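Local coordinates for protein WZI (Escherichia coli, PDB 2YNK) that probably binds capsular polysaccharide at the cell surface, acting as an outer-membrane beta-barrel lectin in the assembly of group 1 capsules, at residues R188-S200 with A211-I223. Sequence-based numbering, arbitrary orientation.
With HEX (hexane), chain S.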
# COMPACT_ATOMS: atom_id res chain seq x y z
N ARG A 188 -0.57 17.77 -23.80
CA ARG A 188 0.40 18.22 -22.79
C ARG A 188 -0.23 18.68 -21.48
O ARG A 188 0.43 18.67 -20.45
CB ARG A 188 1.29 19.35 -23.35
CG ARG A 188 2.42 18.83 -24.21
CD ARG A 188 3.15 19.92 -24.98
NE ARG A 188 4.04 19.33 -25.99
CZ ARG A 188 4.82 20.04 -26.81
NH1 ARG A 188 4.85 21.37 -26.75
NH2 ARG A 188 5.58 19.40 -27.69
N TRP A 189 -1.49 19.10 -21.54
CA TRP A 189 -2.21 19.53 -20.33
C TRP A 189 -2.37 18.42 -19.31
O TRP A 189 -2.39 18.69 -18.12
CB TRP A 189 -3.57 20.11 -20.69
CG TRP A 189 -4.44 19.15 -21.46
CD1 TRP A 189 -4.46 18.95 -22.83
CD2 TRP A 189 -5.41 18.21 -20.92
NE1 TRP A 189 -5.37 17.99 -23.17
CE2 TRP A 189 -5.97 17.50 -22.07
CE3 TRP A 189 -5.87 17.89 -19.65
CZ2 TRP A 189 -6.94 16.52 -21.93
CZ3 TRP A 189 -6.85 16.90 -19.52
CH2 TRP A 189 -7.37 16.23 -20.63
N VAL A 190 -2.45 17.17 -19.77
CA VAL A 190 -2.64 16.02 -18.89
C VAL A 190 -1.61 15.96 -17.75
O VAL A 190 -1.95 15.64 -16.61
CB VAL A 190 -2.63 14.69 -19.69
CG1 VAL A 190 -2.56 13.48 -18.76
CG2 VAL A 190 -3.86 14.60 -20.59
N GLY A 191 -0.36 16.28 -18.06
CA GLY A 191 0.71 16.28 -17.06
C GLY A 191 1.30 14.89 -16.86
O GLY A 191 1.05 14.00 -17.67
N PRO A 192 2.09 14.71 -15.79
CA PRO A 192 2.63 13.38 -15.52
C PRO A 192 1.49 12.42 -15.27
O PRO A 192 0.55 12.75 -14.54
CB PRO A 192 3.46 13.58 -14.23
CG PRO A 192 3.69 15.05 -14.14
CD PRO A 192 2.46 15.67 -14.74
N TRP A 193 1.55 11.27 -15.92
CA TRP A 193 0.48 10.32 -15.87
C TRP A 193 1.06 8.94 -15.77
O TRP A 193 2.23 8.73 -16.12
CB TRP A 193 -0.42 10.47 -17.08
CG TRP A 193 0.18 10.00 -18.38
CD1 TRP A 193 0.93 10.74 -19.28
CD2 TRP A 193 0.10 8.66 -18.96
NE1 TRP A 193 1.32 9.97 -20.34
CE2 TRP A 193 0.85 8.71 -20.22
CE3 TRP A 193 -0.49 7.46 -18.59
CZ2 TRP A 193 0.99 7.62 -21.04
CZ3 TRP A 193 -0.35 6.35 -19.43
CH2 TRP A 193 0.37 6.43 -20.63
N GLN A 194 0.26 8.00 -15.27
CA GLN A 194 0.71 6.63 -15.08
C GLN A 194 -0.44 5.63 -15.14
O GLN A 194 -1.56 5.92 -14.69
CB GLN A 194 1.44 6.50 -13.74
CG GLN A 194 1.72 5.07 -13.26
CD GLN A 194 2.70 4.31 -14.14
OE1 GLN A 194 2.51 4.19 -15.36
NE2 GLN A 194 3.73 3.76 -13.52
N TYR A 195 -0.15 4.47 -15.70
CA TYR A 195 -1.07 3.37 -15.72
C TYR A 195 -0.47 2.19 -14.96
O TYR A 195 0.75 2.03 -14.89
CB TYR A 195 -1.41 2.96 -17.16
CG TYR A 195 -0.35 2.14 -17.85
CD1 TYR A 195 0.69 2.75 -18.54
CD2 TYR A 195 -0.38 0.75 -17.82
CE1 TYR A 195 1.67 2.00 -19.17
CE2 TYR A 195 0.59 -0.01 -18.44
CZ TYR A 195 1.62 0.62 -19.12
OH TYR A 195 2.59 -0.13 -19.74
N GLN A 196 -1.34 1.39 -14.38
CA GLN A 196 -0.96 0.06 -13.90
C GLN A 196 -2.03 -0.92 -14.31
O GLN A 196 -3.21 -0.68 -14.09
CB GLN A 196 -0.77 0.05 -12.38
CG GLN A 196 -0.00 -1.16 -11.88
CD GLN A 196 0.04 -1.24 -10.38
OE1 GLN A 196 -0.84 -1.84 -9.75
NE2 GLN A 196 1.04 -0.62 -9.78
N ILE A 197 -1.62 -2.01 -14.94
CA ILE A 197 -2.55 -3.08 -15.25
C ILE A 197 -2.03 -4.32 -14.57
O ILE A 197 -0.81 -4.51 -14.50
CB ILE A 197 -2.73 -3.29 -16.78
CG1 ILE A 197 -1.42 -3.73 -17.44
CG2 ILE A 197 -3.22 -2.00 -17.43
CD1 ILE A 197 -1.49 -3.76 -18.95
N SER A 198 -2.93 -5.15 -14.04
CA SER A 198 -2.53 -6.44 -13.47
C SER A 198 -3.57 -7.54 -13.66
O SER A 198 -4.79 -7.28 -13.59
CB SER A 198 -2.18 -6.31 -11.98
OG SER A 198 -3.28 -5.86 -11.20
N ALA A 199 -3.07 -8.74 -13.93
CA ALA A 199 -3.89 -9.96 -13.96
C ALA A 199 -3.27 -10.98 -12.99
O ALA A 199 -2.11 -11.33 -13.13
CB ALA A 199 -3.98 -10.53 -15.36
N SER A 200 -4.06 -11.41 -12.01
CA SER A 200 -3.59 -12.23 -10.89
C SER A 200 -4.54 -13.41 -10.59
O SER A 200 -5.70 -13.41 -11.01
CB SER A 200 -3.48 -11.37 -9.63
OG SER A 200 -2.52 -10.33 -9.77
N ALA A 211 -9.60 -18.06 -8.79
CA ALA A 211 -10.29 -16.88 -9.28
C ALA A 211 -9.26 -15.79 -9.63
O ALA A 211 -8.22 -15.63 -8.97
CB ALA A 211 -11.28 -16.35 -8.25
N LYS A 212 -9.57 -15.04 -10.67
CA LYS A 212 -8.66 -14.03 -11.15
C LYS A 212 -9.08 -12.68 -10.63
O LYS A 212 -10.27 -12.39 -10.51
CB LYS A 212 -8.62 -14.02 -12.67
CG LYS A 212 -8.64 -15.40 -13.31
CD LYS A 212 -7.56 -16.32 -12.78
CE LYS A 212 -7.59 -17.65 -13.51
NZ LYS A 212 -6.57 -18.58 -12.96
N ILE A 213 -8.09 -11.86 -10.28
CA ILE A 213 -8.32 -10.44 -10.09
C ILE A 213 -7.62 -9.75 -11.26
O ILE A 213 -6.40 -9.83 -11.40
CB ILE A 213 -7.80 -9.95 -8.73
CG1 ILE A 213 -8.51 -10.69 -7.59
CG2 ILE A 213 -8.04 -8.46 -8.57
CD1 ILE A 213 -9.97 -10.31 -7.40
N ILE A 214 -8.42 -9.13 -12.12
CA ILE A 214 -7.90 -8.36 -13.24
C ILE A 214 -8.27 -6.91 -13.01
O ILE A 214 -9.40 -6.62 -12.59
CB ILE A 214 -8.46 -8.88 -14.58
CG1 ILE A 214 -7.99 -10.32 -14.80
CG2 ILE A 214 -8.00 -8.00 -15.74
CD1 ILE A 214 -8.97 -11.18 -15.56
N GLY A 215 -7.33 -6.01 -13.25
CA GLY A 215 -7.52 -4.62 -12.85
C GLY A 215 -6.68 -3.59 -13.57
O GLY A 215 -5.66 -3.89 -14.20
N GLY A 216 -7.12 -2.34 -13.43
CA GLY A 216 -6.51 -1.23 -14.14
C GLY A 216 -6.60 0.02 -13.30
O GLY A 216 -7.59 0.23 -12.58
N ARG A 217 -5.56 0.83 -13.38
CA ARG A 217 -5.52 2.09 -12.66
C ARG A 217 -4.80 3.15 -13.48
O ARG A 217 -3.79 2.87 -14.13
CB ARG A 217 -4.83 1.90 -11.32
CG ARG A 217 -4.48 3.22 -10.65
CD ARG A 217 -4.00 3.04 -9.23
NE ARG A 217 -3.73 4.33 -8.61
CZ ARG A 217 -4.65 5.13 -8.10
NH1 ARG A 217 -5.94 4.80 -8.13
NH2 ARG A 217 -4.28 6.29 -7.55
N PHE A 218 -5.33 4.37 -13.41
CA PHE A 218 -4.81 5.49 -14.17
C PHE A 218 -4.76 6.71 -13.26
O PHE A 218 -5.69 6.94 -12.49
CB PHE A 218 -5.72 5.79 -15.36
CG PHE A 218 -5.22 6.90 -16.24
CD1 PHE A 218 -4.36 6.63 -17.30
CD2 PHE A 218 -5.62 8.22 -16.03
CE1 PHE A 218 -3.91 7.66 -18.12
CE2 PHE A 218 -5.17 9.24 -16.84
CZ PHE A 218 -4.31 8.96 -17.89
N THR A 219 -3.67 7.47 -13.36
CA THR A 219 -3.54 8.73 -12.63
C THR A 219 -2.90 9.81 -13.50
O THR A 219 -2.12 9.51 -14.41
CB THR A 219 -2.67 8.56 -11.40
OG1 THR A 219 -1.47 7.90 -11.78
CG2 THR A 219 -3.37 7.74 -10.34
N PHE A 220 -3.24 11.06 -13.21
CA PHE A 220 -2.61 12.18 -13.88
C PHE A 220 -2.69 13.44 -13.04
O PHE A 220 -3.63 13.63 -12.25
CB PHE A 220 -3.21 12.43 -15.27
CG PHE A 220 -4.59 13.02 -15.26
CD1 PHE A 220 -5.66 12.29 -14.78
CD2 PHE A 220 -4.82 14.29 -15.75
CE1 PHE A 220 -6.94 12.82 -14.78
CE2 PHE A 220 -6.09 14.84 -15.75
CZ PHE A 220 -7.15 14.10 -15.27
N SER A 221 -1.69 14.30 -13.24
CA SER A 221 -1.56 15.56 -12.52
C SER A 221 -1.54 16.76 -13.51
O SER A 221 -0.47 17.16 -14.00
CB SER A 221 -0.30 15.51 -11.66
OG SER A 221 -0.40 16.39 -10.56
N PRO A 222 -2.71 17.33 -13.80
CA PRO A 222 -2.76 18.45 -14.74
C PRO A 222 -2.02 19.70 -14.24
O PRO A 222 -1.49 20.46 -15.05
CB PRO A 222 -4.26 18.75 -14.90
CG PRO A 222 -4.99 17.81 -14.02
CD PRO A 222 -4.02 17.05 -13.18
N ILE A 223 -2.02 19.90 -12.92
CA ILE A 223 -1.26 20.98 -12.28
C ILE A 223 -0.54 20.43 -11.06
O ILE A 223 -1.05 19.53 -10.40
CB ILE A 223 -2.16 22.17 -11.85
CG1 ILE A 223 -3.42 21.69 -11.11
CG2 ILE A 223 -2.54 23.02 -13.06
CD1 ILE A 223 -4.28 22.81 -10.58
C1 HEX S . -1.43 0.13 -21.99
C2 HEX S . -0.01 0.39 -22.46
C3 HEX S . 0.27 1.88 -22.71
C4 HEX S . 1.42 2.04 -23.70
C5 HEX S . 1.70 3.50 -24.09
C6 HEX S . 2.68 3.56 -25.25
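W193 and F218 lie diagonally across two antiparallel strands, their rings nearly parallel, 24° between planes, but slid so far apart that they barely overlap; W193 CE3 meets F218 CE1 at 3.5 Å. The phenyl reaches the indole because its CG stands anti to the backbone N (chi1 -177°). Further along this face, Y195 lays one side of its ring against a hexane, CZ to C2 3.7 Å, while its hydroxyl hydrogen-bonds to Q141. At the end remote from the hairpin connection, V190 crosses F220 at about a right angle, CG1 resting 3.7 Å from F220 CB, and V190 O sits in the plane of the phenyl at its edge, 3.3 Å from F220 CD2. The opposite face is largely polar at this end: Q194 and T219 pair there, as do Q196 and R217. R217, extended from CG to NE, carries its guanidinium to a salt bridge with D274 and a hydrogen bond to T29, while Q196 OE1 takes hydrogen bonds from W152 and Q150. Between the strands, nine backbone hydrogen bonds run from P192–S221 to S200–I213. An apolar face carrying alkanes, with a largely polar face on the other side, is characteristic of a beta hairpin in an outer-membrane barrel wall, consistent with aromatics facing lipid.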